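Local coordinates for listeriolysin O (Listeria monocytogenes, PDB 4CDB), which forms pores in cholesterol-containing host membranes, lysing cells after membrane binding, a major conformational change and assembly into an oligomeric complex, at residues 262-268 against 328-334; 167-173 against 208-214; 192-196 against 305-309. All blocks are in the same frame, centred on the assembly; numbering follows the deposited sequence.

How the interactions relate
All three contacts are built on one antiparallel sheet, in which strands 165-172, 207-222, 262-270 and 303-310 lie side by side in that order. Interaction 2 is a strand pair within the sheet. Interaction 1 lays the loop 328-334 over one of its faces, and interaction 3 sets a helix end against the other. Their centres are about 11 to 12 Å apart. Strand 262-268 joins them: Leu-266 N lies 2.7 Å from Ile-211 O of interaction 2, and Tyr-265 N lies 2.8 Å from Val-308 O of interaction 3. Tyr-265 also binds a sodium ion, while acidic side chains of interaction 2 hold three more.

Interaction 1: 262-268 against 328-334; sequences RQVYLKL and LRDILKK. With NA (sodium ion), chain N.
The guanidinium of Arg-262 meets the backbone of the loop 328-334 through the carbonyl of Ile-331, which lies at its edge and accepts a weak hydrogen bond from NH2, 3.4 Å to Ile-331 O with an angle of 147° at the hydrogen. The carbonyl of Lys-334 lies over one face of the same group; its O comes within 2.8 Å of Arg-262 NH1, yet at an angle too poor for a hydrogen bond. NH1 has a sounder partner in the side-chain oxygen of Gln-215. Arginine suits the place because its extended chain, with CG anti to the backbone N (chi1 176°), spans the gap. The side chain of Lys-334 crosses it at about a right angle and brings NZ to 3.1 Å from Arg-262 NH2. Two like charges so close may lower the proton affinity of this lysine.

Further along the strand the contact is purely apolar. Val-264 CG1 touches Ile-331 CG2 at 4.2 Å, and Leu-266 CD1 and Leu-332 CD2 meet tip to tip at 4.1 Å. Leu-328 CD1 rests against both Leu-266 CD1 and Leu-268 CD1. Branched aliphatic residues thus give the loop an apolar surface to rest on. On the opposite face of the strand, Tyr-265 OH binds a sodium ion at 2.5 Å, in the plane of its ring; Gln-78, Phe-183 O and a water complete the site. The contact lays a loop over one face of the antiparallel sheet of the cholesterol-dependent cytolysin fold. Strand 262-270 runs between strands 207-222 and 303-310, and the loop reaches both neighbours, with Leu-332 on Phe-213 and Leu-328 on Phe-305.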
loop_
_atom_site.group_PDB
_atom_site.type_symbol
_atom_site.label_atom_id
_atom_site.label_comp_id
_atom_site.label_asym_id
_atom_site.label_seq_id
_atom_site.Cartn_x
_atom_site.Cartn_y
_atom_site.Cartn_z
ATOM N N ARG A 262 -2.203 15.723 9.983
ATOM C CA ARG A 262 -2.827 14.510 10.491
ATOM C C ARG A 262 -2.544 13.362 9.533
ATOM O O ARG A 262 -2.635 13.530 8.316
ATOM C CB ARG A 262 -4.335 14.741 10.620
ATOM C CG ARG A 262 -5.154 13.539 11.055
ATOM C CD ARG A 262 -6.625 13.923 11.161
ATOM N NE ARG A 262 -7.466 12.814 11.601
ATOM C CZ ARG A 262 -8.126 12.007 10.779
ATOM N NH1 ARG A 262 -8.047 12.186 9.467
ATOM N NH2 ARG A 262 -8.869 11.023 11.267
ATOM N N GLN A 263 -2.187 12.200 10.071
ATOM C CA GLN A 263 -1.890 11.050 9.223
ATOM C C GLN A 263 -2.665 9.809 9.644
ATOM O O GLN A 263 -2.728 9.472 10.827
ATOM C CB GLN A 263 -0.389 10.748 9.212
ATOM C CG GLN A 263 0.003 9.632 8.245
ATOM C CD GLN A 263 1.504 9.456 8.119
ATOM O OE1 GLN A 263 1.995 8.923 7.124
ATOM N NE2 GLN A 263 2.241 9.897 9.132
ATOM N N VAL A 264 -3.255 9.135 8.662
ATOM C CA VAL A 264 -3.997 7.906 8.904
ATOM C C VAL A 264 -3.352 6.753 8.146
ATOM O O VAL A 264 -3.229 6.802 6.922
ATOM C CB VAL A 264 -5.462 8.039 8.448
ATOM C CG1 VAL A 264 -6.221 6.756 8.730
ATOM C CG2 VAL A 264 -6.127 9.215 9.141
ATOM N N TYR A 265 -2.923 5.727 8.875
ATOM C CA TYR A 265 -2.429 4.505 8.253
ATOM C C TYR A 265 -3.540 3.463 8.250
ATOM O O TYR A 265 -4.231 3.285 9.254
ATOM C CB TYR A 265 -1.203 3.966 8.989
ATOM C CG TYR A 265 0.075 4.728 8.717
ATOM C CD1 TYR A 265 0.839 4.461 7.588
ATOM C CD2 TYR A 265 0.526 5.702 9.597
ATOM C CE1 TYR A 265 2.013 5.153 7.337
ATOM C CE2 TYR A 265 1.697 6.398 9.357
ATOM C CZ TYR A 265 2.436 6.120 8.227
ATOM O OH TYR A 265 3.600 6.816 7.991
ATOM N N LEU A 266 -3.710 2.777 7.125
ATOM C CA LEU A 266 -4.792 1.807 6.979
ATOM C C LEU A 266 -4.287 0.419 6.615
ATOM O O LEU A 266 -3.340 0.273 5.841
ATOM C CB LEU A 266 -5.793 2.274 5.921
ATOM C CG LEU A 266 -6.613 3.519 6.252
ATOM C CD1 LEU A 266 -7.511 3.885 5.085
ATOM C CD2 LEU A 266 -7.430 3.291 7.509
ATOM N N LYS A 267 -4.932 -0.596 7.182
ATOM C CA LYS A 267 -4.667 -1.982 6.827
ATOM C C LYS A 267 -5.970 -2.642 6.388
ATOM O O LYS A 267 -6.762 -3.087 7.220
ATOM C CB LYS A 267 -4.065 -2.735 8.015
ATOM C CG LYS A 267 -3.803 -4.215 7.774
ATOM C CD LYS A 267 -4.403 -5.040 8.900
ATOM C CE LYS A 267 -3.642 -6.334 9.119
ATOM N NZ LYS A 267 -4.152 -7.061 10.315
ATOM N N LEU A 268 -6.198 -2.682 5.080
ATOM C CA LEU A 268 -7.382 -3.330 4.523
ATOM C C LEU A 268 -7.081 -4.808 4.298
ATOM O O LEU A 268 -6.015 -5.153 3.793
ATOM C CB LEU A 268 -7.787 -2.666 3.204
ATOM C CG LEU A 268 -8.760 -1.481 3.238
ATOM C CD1 LEU A 268 -8.431 -0.495 4.350
ATOM C CD2 LEU A 268 -8.759 -0.773 1.892
ATOM N N LEU A 328 -15.946 2.662 6.677
ATOM C CA LEU A 328 -14.949 3.700 6.442
ATOM C C LEU A 328 -15.635 4.969 5.955
ATOM O O LEU A 328 -16.844 5.131 6.131
ATOM C CB LEU A 328 -13.886 3.247 5.440
ATOM C CG LEU A 328 -12.634 2.601 6.034
ATOM C CD1 LEU A 328 -11.536 2.504 4.989
ATOM C CD2 LEU A 328 -12.156 3.409 7.225
ATOM N N ARG A 329 -14.858 5.871 5.357
ATOM C CA ARG A 329 -15.364 7.162 4.883
ATOM C C ARG A 329 -15.900 8.048 6.011
ATOM O O ARG A 329 -16.407 9.142 5.765
ATOM C CB ARG A 329 -16.421 6.975 3.789
ATOM C CG ARG A 329 -15.859 6.521 2.454
ATOM C CD ARG A 329 -15.716 7.693 1.505
ATOM N NE ARG A 329 -14.731 8.667 1.962
ATOM C CZ ARG A 329 -14.667 9.920 1.527
ATOM N NH1 ARG A 329 -15.540 10.358 0.629
ATOM N NH2 ARG A 329 -13.736 10.739 1.995
ATOM N N ASP A 330 -15.786 7.565 7.244
ATOM C CA ASP A 330 -16.126 8.346 8.422
ATOM C C ASP A 330 -14.825 8.821 9.052
ATOM O O ASP A 330 -14.690 9.983 9.437
ATOM C CB ASP A 330 -16.914 7.499 9.423
ATOM C CG ASP A 330 -18.164 6.886 8.818
ATOM O OD1 ASP A 330 -18.660 7.416 7.801
ATOM O OD2 ASP A 330 -18.655 5.874 9.363
ATOM N N ILE A 331 -13.870 7.901 9.149
ATOM C CA ILE A 331 -12.531 8.211 9.631
ATOM C C ILE A 331 -11.833 9.141 8.645
ATOM O O ILE A 331 -11.249 10.155 9.032
ATOM C CB ILE A 331 -11.681 6.929 9.813
ATOM C CG1 ILE A 331 -12.117 6.153 11.060
ATOM C CG2 ILE A 331 -10.202 7.268 9.902
ATOM C CD1 ILE A 331 -13.318 5.246 10.855
ATOM N N LEU A 332 -11.911 8.789 7.366
ATOM C CA LEU A 332 -11.287 9.567 6.301
ATOM C C LEU A 332 -11.978 10.915 6.106
ATOM O O LEU A 332 -11.408 11.836 5.520
ATOM C CB LEU A 332 -11.289 8.780 4.985
ATOM C CG LEU A 332 -10.319 7.601 4.811
ATOM C CD1 LEU A 332 -8.895 8.017 5.140
ATOM C CD2 LEU A 332 -10.731 6.386 5.634
ATOM N N LYS A 333 -13.208 11.023 6.598
ATOM C CA LYS A 333 -13.981 12.256 6.494
ATOM C C LYS A 333 -13.392 13.367 7.361
ATOM O O LYS A 333 -13.164 14.481 6.891
ATOM C CB LYS A 333 -15.433 12.000 6.904
ATOM C CG LYS A 333 -16.326 13.227 6.866
ATOM C CD LYS A 333 -17.559 13.030 7.736
ATOM C CE LYS A 333 -18.295 11.746 7.381
ATOM N NZ LYS A 333 -19.451 11.498 8.287
ATOM N N LYS A 334 -13.144 13.049 8.629
ATOM C CA LYS A 334 -12.662 14.022 9.607
ATOM C C LYS A 334 -11.225 14.480 9.339
ATOM O O LYS A 334 -10.381 13.692 8.911
ATOM C CB LYS A 334 -12.775 13.438 11.022
ATOM C CG LYS A 334 -12.274 14.346 12.140
ATOM C CD LYS A 334 -12.427 13.684 13.507
ATOM C CE LYS A 334 -11.587 12.419 13.624
ATOM N NZ LYS A 334 -10.124 12.703 13.606
HETATM NA NA NA N . 4.921 6.198 5.952
HETATM O O HOH W 1 4.042 7.406 3.856
#

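Interaction 2: 167-173 against 208-214. With NA (sodium ion), chain F; NA (sodium ion), chain Q; NA (sodium ion), chain K.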
loop_
_atom_site.group_PDB
_atom_site.type_symbol
_atom_site.label_atom_id
_atom_site.label_comp_id
_atom_site.label_asym_id
_atom_site.label_seq_id
_atom_site.Cartn_x
_atom_site.Cartn_y
_atom_site.Cartn_z
ATOM N N ASP A 167 -1.598 13.939 0.817
ATOM C CA ASP A 167 -0.518 13.074 0.360
ATOM C C ASP A 167 -0.953 11.622 0.571
ATOM O O ASP A 167 -1.096 11.170 1.707
ATOM C CB ASP A 167 0.768 13.371 1.134
ATOM C CG ASP A 167 2.010 12.876 0.419
ATOM O OD1 ASP A 167 1.893 11.952 -0.411
ATOM O OD2 ASP A 167 3.105 13.414 0.692
ATOM N N TYR A 168 -1.164 10.901 -0.527
ATOM C CA TYR A 168 -1.779 9.574 -0.482
ATOM C C TYR A 168 -0.892 8.488 -1.097
ATOM O O TYR A 168 -0.305 8.687 -2.161
ATOM C CB TYR A 168 -3.133 9.615 -1.197
ATOM C CG TYR A 168 -3.883 8.304 -1.214
ATOM C CD1 TYR A 168 -4.699 7.938 -0.154
ATOM C CD2 TYR A 168 -3.787 7.440 -2.297
ATOM C CE1 TYR A 168 -5.392 6.744 -0.165
ATOM C CE2 TYR A 168 -4.476 6.241 -2.317
ATOM C CZ TYR A 168 -5.277 5.900 -1.248
ATOM O OH TYR A 168 -5.966 4.710 -1.261
ATOM N N ASP A 169 -0.811 7.342 -0.424
ATOM C CA ASP A 169 -0.008 6.212 -0.889
ATOM C C ASP A 169 -0.670 4.887 -0.521
ATOM O O ASP A 169 -1.083 4.694 0.623
ATOM C CB ASP A 169 1.395 6.266 -0.279
ATOM C CG ASP A 169 2.423 6.840 -1.228
ATOM O OD1 ASP A 169 2.321 6.568 -2.442
ATOM O OD2 ASP A 169 3.331 7.561 -0.763
ATOM N N ASP A 170 -0.767 3.978 -1.488
ATOM C CA ASP A 170 -1.349 2.657 -1.245
ATOM C C ASP A 170 -0.563 1.540 -1.935
ATOM O O ASP A 170 0.062 1.762 -2.974
ATOM C CB ASP A 170 -2.822 2.615 -1.669
ATOM C CG ASP A 170 -3.038 3.056 -3.109
ATOM O OD1 ASP A 170 -2.048 3.260 -3.842
ATOM O OD2 ASP A 170 -4.212 3.192 -3.513
ATOM N N GLU A 171 -0.605 0.344 -1.350
ATOM C CA GLU A 171 0.105 -0.817 -1.883
ATOM C C GLU A 171 -0.499 -2.118 -1.377
ATOM O O GLU A 171 -0.804 -2.244 -0.190
ATOM C CB GLU A 171 1.580 -0.785 -1.477
ATOM C CG GLU A 171 2.507 -0.115 -2.469
ATOM C CD GLU A 171 2.633 -0.879 -3.773
ATOM O OE1 GLU A 171 2.511 -2.123 -3.756
ATOM O OE2 GLU A 171 2.868 -0.232 -4.815
ATOM N N MET A 172 -0.660 -3.086 -2.273
ATOM C CA MET A 172 -1.016 -4.433 -1.854
ATOM C C MET A 172 0.204 -5.021 -1.156
ATOM O O MET A 172 1.290 -5.075 -1.734
ATOM C CB MET A 172 -1.417 -5.298 -3.050
ATOM C CG MET A 172 -2.645 -4.802 -3.809
ATOM S SD MET A 172 -4.123 -4.679 -2.778
ATOM C CE MET A 172 -4.264 -6.368 -2.198
ATOM N N ALA A 173 0.028 -5.441 0.091
ATOM C CA ALA A 173 1.145 -5.904 0.913
ATOM C C ALA A 173 1.626 -7.312 0.549
ATOM O O ALA A 173 0.822 -8.205 0.275
ATOM C CB ALA A 173 0.772 -5.837 2.387
ATOM N N GLU A 208 -4.147 -8.331 1.544
ATOM C CA GLU A 208 -4.106 -7.126 2.365
ATOM C C GLU A 208 -3.523 -5.928 1.624
ATOM O O GLU A 208 -2.618 -6.070 0.803
ATOM C CB GLU A 208 -3.331 -7.374 3.663
ATOM C CG GLU A 208 -3.943 -8.450 4.547
ATOM C CD GLU A 208 -3.374 -8.459 5.954
ATOM O OE1 GLU A 208 -2.142 -8.328 6.104
ATOM O OE2 GLU A 208 -4.163 -8.608 6.911
ATOM N N GLU A 209 -4.055 -4.746 1.919
ATOM C CA GLU A 209 -3.528 -3.508 1.360
ATOM C C GLU A 209 -3.158 -2.540 2.479
ATOM O O GLU A 209 -3.863 -2.441 3.486
ATOM C CB GLU A 209 -4.543 -2.859 0.418
ATOM C CG GLU A 209 -3.991 -1.672 -0.360
ATOM C CD GLU A 209 -5.060 -0.933 -1.141
ATOM O OE1 GLU A 209 -6.234 -0.956 -0.716
ATOM O OE2 GLU A 209 -4.724 -0.326 -2.178
ATOM N N VAL A 210 -2.044 -1.836 2.299
ATOM C CA VAL A 210 -1.609 -0.830 3.260
ATOM C C VAL A 210 -1.740 0.562 2.652
ATOM O O VAL A 210 -1.282 0.807 1.534
ATOM C CB VAL A 210 -0.163 -1.080 3.716
ATOM C CG1 VAL A 210 0.322 0.052 4.606
ATOM C CG2 VAL A 210 -0.078 -2.402 4.451
ATOM N N ILE A 211 -2.377 1.464 3.391
ATOM C CA ILE A 211 -2.634 2.814 2.909
ATOM C C ILE A 211 -2.045 3.867 3.848
ATOM O O ILE A 211 -2.187 3.772 5.068
ATOM C CB ILE A 211 -4.150 3.068 2.756
ATOM C CG1 ILE A 211 -4.766 2.071 1.774
ATOM C CG2 ILE A 211 -4.420 4.494 2.308
ATOM C CD1 ILE A 211 -6.258 2.230 1.610
ATOM N N SER A 212 -1.375 4.861 3.271
ATOM C CA SER A 212 -0.890 6.010 4.029
ATOM C C SER A 212 -1.655 7.257 3.588
ATOM O O SER A 212 -1.564 7.673 2.431
ATOM C CB SER A 212 0.611 6.200 3.809
ATOM O OG SER A 212 1.123 7.235 4.629
ATOM N N PHE A 213 -2.414 7.848 4.505
ATOM C CA PHE A 213 -3.249 9.002 4.182
ATOM C C PHE A 213 -2.816 10.235 4.981
ATOM O O PHE A 213 -3.080 10.336 6.180
ATOM C CB PHE A 213 -4.724 8.673 4.442
ATOM C CG PHE A 213 -5.679 9.756 4.017
ATOM C CD1 PHE A 213 -5.892 10.025 2.673
ATOM C CD2 PHE A 213 -6.380 10.490 4.961
ATOM C CE1 PHE A 213 -6.777 11.018 2.278
ATOM C CE2 PHE A 213 -7.268 11.483 4.574
ATOM C CZ PHE A 213 -7.466 11.747 3.232
ATOM N N LYS A 214 -2.142 11.166 4.312
ATOM C CA LYS A 214 -1.667 12.378 4.972
ATOM C C LYS A 214 -2.550 13.581 4.669
ATOM O O LYS A 214 -2.857 13.867 3.510
ATOM C CB LYS A 214 -0.221 12.694 4.570
ATOM C CG LYS A 214 0.828 11.720 5.088
ATOM C CD LYS A 214 2.235 12.261 4.847
ATOM C CE LYS A 214 3.306 11.301 5.346
ATOM N NZ LYS A 214 3.327 10.033 4.564
HETATM NA NA NA F . 0.916 4.773 -3.536
HETATM NA NA NA Q . -7.135 1.126 -2.021
HETATM NA NA NA K . 4.752 -2.928 -4.864
HETATM O O HOH W 2 1.064 9.479 2.472
HETATM O O HOH W 3 4.880 11.339 2.451
HETATM O O HOH W 4 -1.722 -8.805 -0.129
#
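Tyr-168 and Phe-213 form a non-hydrogen-bonded pair of the antiparallel strands, and their rings meet edge to edge, Tyr-168 CD1 and Phe-213 CD1 each lying in the plane of the other ring, 3.7 Å apart. Ile-211 CG2 approaches Tyr-168 CE1 obliquely at 3.5 Å. A chi1 of -180° lays the tyrosine along its own strand, and its OH donates to Asp-170 OD2 from 40° above the carboxylate plane. That carboxylate lies 19° from parallel to the one of Glu-209, whose two oxygens bind a sodium ion shared with Asp-282 of helix 277-286.

On the other face, Asp-167 CB touches Lys-214 CB at 3.6 Å. Waters join Lys-214 NZ to Asp-167 O and OD2, and the ammonium also bonds to Gln-78 and Gln-263. Asp-169 OD1 binds a second sodium ion; Glu-171 OE1 binds a third, shared with Gln-178 and Tyr-368, while Glu-171 OE2 salt-bridges Lys-182.

Paired backbone bonds, such as Ser-212 N to Asp-169 O at 2.7 Å, fix the strands, which flank in sequence the helical segment holding 176-189 and 196-205, assigned as membrane-spanning strands of the pore. Acidic side chains crowd both faces, and the sodium ions and lysines probably offset the mutual repulsion of the carboxylates.

Interaction 3: 192-196 against 305-309; sequences NSLNV and FKAVI
Lys-306 NZ donates a hydrogen bond of 2.6 Å to Ser-193 O, tying a strand of the central sheet to the last turn of helix 187-194. The arrangement belongs to the cholesterol-dependent cytolysin fold, in which helices packed on a sheet are expected to unfold into membrane-spanning hairpins. Residues 192-195 lie between two stretches, 176-189 and 196-205, that are assigned as transmembrane beta strands of the pore, and Val-196 opens the second. Residues 305-309 come just after the other such pair, 274-283 and 291-303.

The lysine carries its charge across by being extended throughout: chi1 of -170° turns the chain away from its own backbone N, and NZ meets the carbonyl nearly in line with its C=O bond, at 165°. A cation is well placed here, because carbonyls at the C-terminal end of a helix carry partial negative charge.

Beside this polar link, Val-308 CG2 sits in an apolar corner, 3.7 Å from Leu-194 CD2 and 3.7 Å from Ser-193 CB. Leu-194 reaches to the strand with the same methyl, CD2 lying 3.6 Å from Lys-306 O. A small serine is consistent with the close approach of the helix end, while leucine and a beta-branched valine fill the space between helix and strand.

Lys-306 and Val-308 project from the same side of their strand, whose backbone is hydrogen-bonded to Lys-267 and Tyr-265 on one neighbour and to Ile-321 and Gly-323 on the other. Lys-267 adds a second cation to the helix end, with weak hydrogen bonds to the carbonyls of Leu-194 and Asn-195. Asn-195 has a positive phi of 56°, ending the helix, so that the chain runs on as a loop through Val-196, whose backbone N is bonded to Asn-191 OD1.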
loop_
_atom_site.group_PDB
_atom_site.type_symbol
_atom_site.label_atom_id
_atom_site.label_comp_id
_atom_site.label_asym_id
_atom_site.label_seq_id
_atom_site.Cartn_x
_atom_site.Cartn_y
_atom_site.Cartn_z
ATOM N N ASN A 192 3.687 -2.311 14.097
ATOM C CA ASN A 192 3.534 -2.843 15.448
ATOM C C ASN A 192 2.089 -2.744 15.927
ATOM O O ASN A 192 1.707 -3.367 16.915
ATOM C CB ASN A 192 4.475 -2.139 16.429
ATOM C CG ASN A 192 5.912 -2.612 16.304
ATOM O OD1 ASN A 192 6.172 -3.733 15.869
ATOM N ND2 ASN A 192 6.852 -1.759 16.694
ATOM N N SER A 193 1.292 -1.950 15.218
ATOM C CA SER A 193 -0.132 -1.837 15.504
ATOM C C SER A 193 -0.954 -2.534 14.428
ATOM O O SER A 193 -1.885 -3.279 14.734
ATOM C CB SER A 193 -0.545 -0.369 15.603
ATOM O OG SER A 193 0.220 0.308 16.583
ATOM N N LEU A 194 -0.606 -2.290 13.168
ATOM C CA LEU A 194 -1.334 -2.871 12.042
ATOM C C LEU A 194 -1.183 -4.387 11.968
ATOM O O LEU A 194 -2.160 -5.101 11.739
ATOM C CB LEU A 194 -0.876 -2.250 10.721
ATOM C CG LEU A 194 -1.237 -0.783 10.488
ATOM C CD1 LEU A 194 -0.828 -0.350 9.088
ATOM C CD2 LEU A 194 -2.724 -0.555 10.715
ATOM N N ASN A 195 0.046 -4.864 12.154
ATOM C CA ASN A 195 0.358 -6.291 12.096
ATOM C C ASN A 195 -0.069 -6.941 10.781
ATOM O O ASN A 195 -0.967 -7.782 10.758
ATOM C CB ASN A 195 -0.262 -7.037 13.284
ATOM C CG ASN A 195 0.222 -6.513 14.624
ATOM O OD1 ASN A 195 -0.573 -6.088 15.462
ATOM N ND2 ASN A 195 1.533 -6.545 14.836
ATOM N N VAL A 196 0.577 -6.547 9.689
ATOM C CA VAL A 196 0.295 -7.128 8.381
ATOM C C VAL A 196 0.667 -8.610 8.358
ATOM O O VAL A 196 1.795 -8.984 8.684
ATOM C CB VAL A 196 1.048 -6.392 7.258
ATOM C CG1 VAL A 196 0.783 -7.056 5.917
ATOM C CG2 VAL A 196 0.647 -4.918 7.226
ATOM N N PHE A 305 -11.076 -3.437 8.190
ATOM C CA PHE A 305 -10.021 -2.428 8.173
ATOM C C PHE A 305 -9.474 -2.171 9.570
ATOM O O PHE A 305 -10.185 -2.314 10.566
ATOM C CB PHE A 305 -10.511 -1.116 7.544
ATOM C CG PHE A 305 -11.378 -0.283 8.453
ATOM C CD1 PHE A 305 -12.750 -0.468 8.479
ATOM C CD2 PHE A 305 -10.824 0.693 9.270
ATOM C CE1 PHE A 305 -13.551 0.294 9.310
ATOM C CE2 PHE A 305 -11.620 1.455 10.105
ATOM C CZ PHE A 305 -12.986 1.256 10.122
ATOM N N LYS A 306 -8.201 -1.794 9.631
ATOM C CA LYS A 306 -7.586 -1.352 10.875
ATOM C C LYS A 306 -6.887 -0.014 10.646
ATOM O O LYS A 306 -6.131 0.148 9.686
ATOM C CB LYS A 306 -6.601 -2.396 11.399
ATOM C CG LYS A 306 -6.104 -2.121 12.808
ATOM C CD LYS A 306 -5.299 -3.293 13.343
ATOM C CE LYS A 306 -5.044 -3.150 14.835
ATOM N NZ LYS A 306 -4.182 -4.248 15.355
ATOM N N ALA A 307 -7.150 0.947 11.522
ATOM C CA ALA A 307 -6.660 2.304 11.317
ATOM C C ALA A 307 -5.806 2.798 12.475
ATOM O O ALA A 307 -6.189 2.675 13.638
ATOM C CB ALA A 307 -7.826 3.253 11.081
ATOM N N VAL A 308 -4.645 3.356 12.141
ATOM C CA VAL A 308 -3.795 4.032 13.113
ATOM C C VAL A 308 -3.744 5.516 12.760
ATOM O O VAL A 308 -3.350 5.882 11.652
ATOM C CB VAL A 308 -2.371 3.454 13.111
ATOM C CG1 VAL A 308 -1.506 4.161 14.143
ATOM C CG2 VAL A 308 -2.411 1.961 13.384
ATOM N N ILE A 309 -4.145 6.366 13.699
ATOM C CA ILE A 309 -4.288 7.793 13.427
ATOM C C ILE A 309 -3.353 8.645 14.286
ATOM O O ILE A 309 -3.367 8.545 15.515
ATOM C CB ILE A 309 -5.744 8.252 13.666
ATOM C CG1 ILE A 309 -6.726 7.297 12.984
ATOM C CG2 ILE A 309 -5.950 9.680 13.182
ATOM C CD1 ILE A 309 -8.182 7.627 13.245
#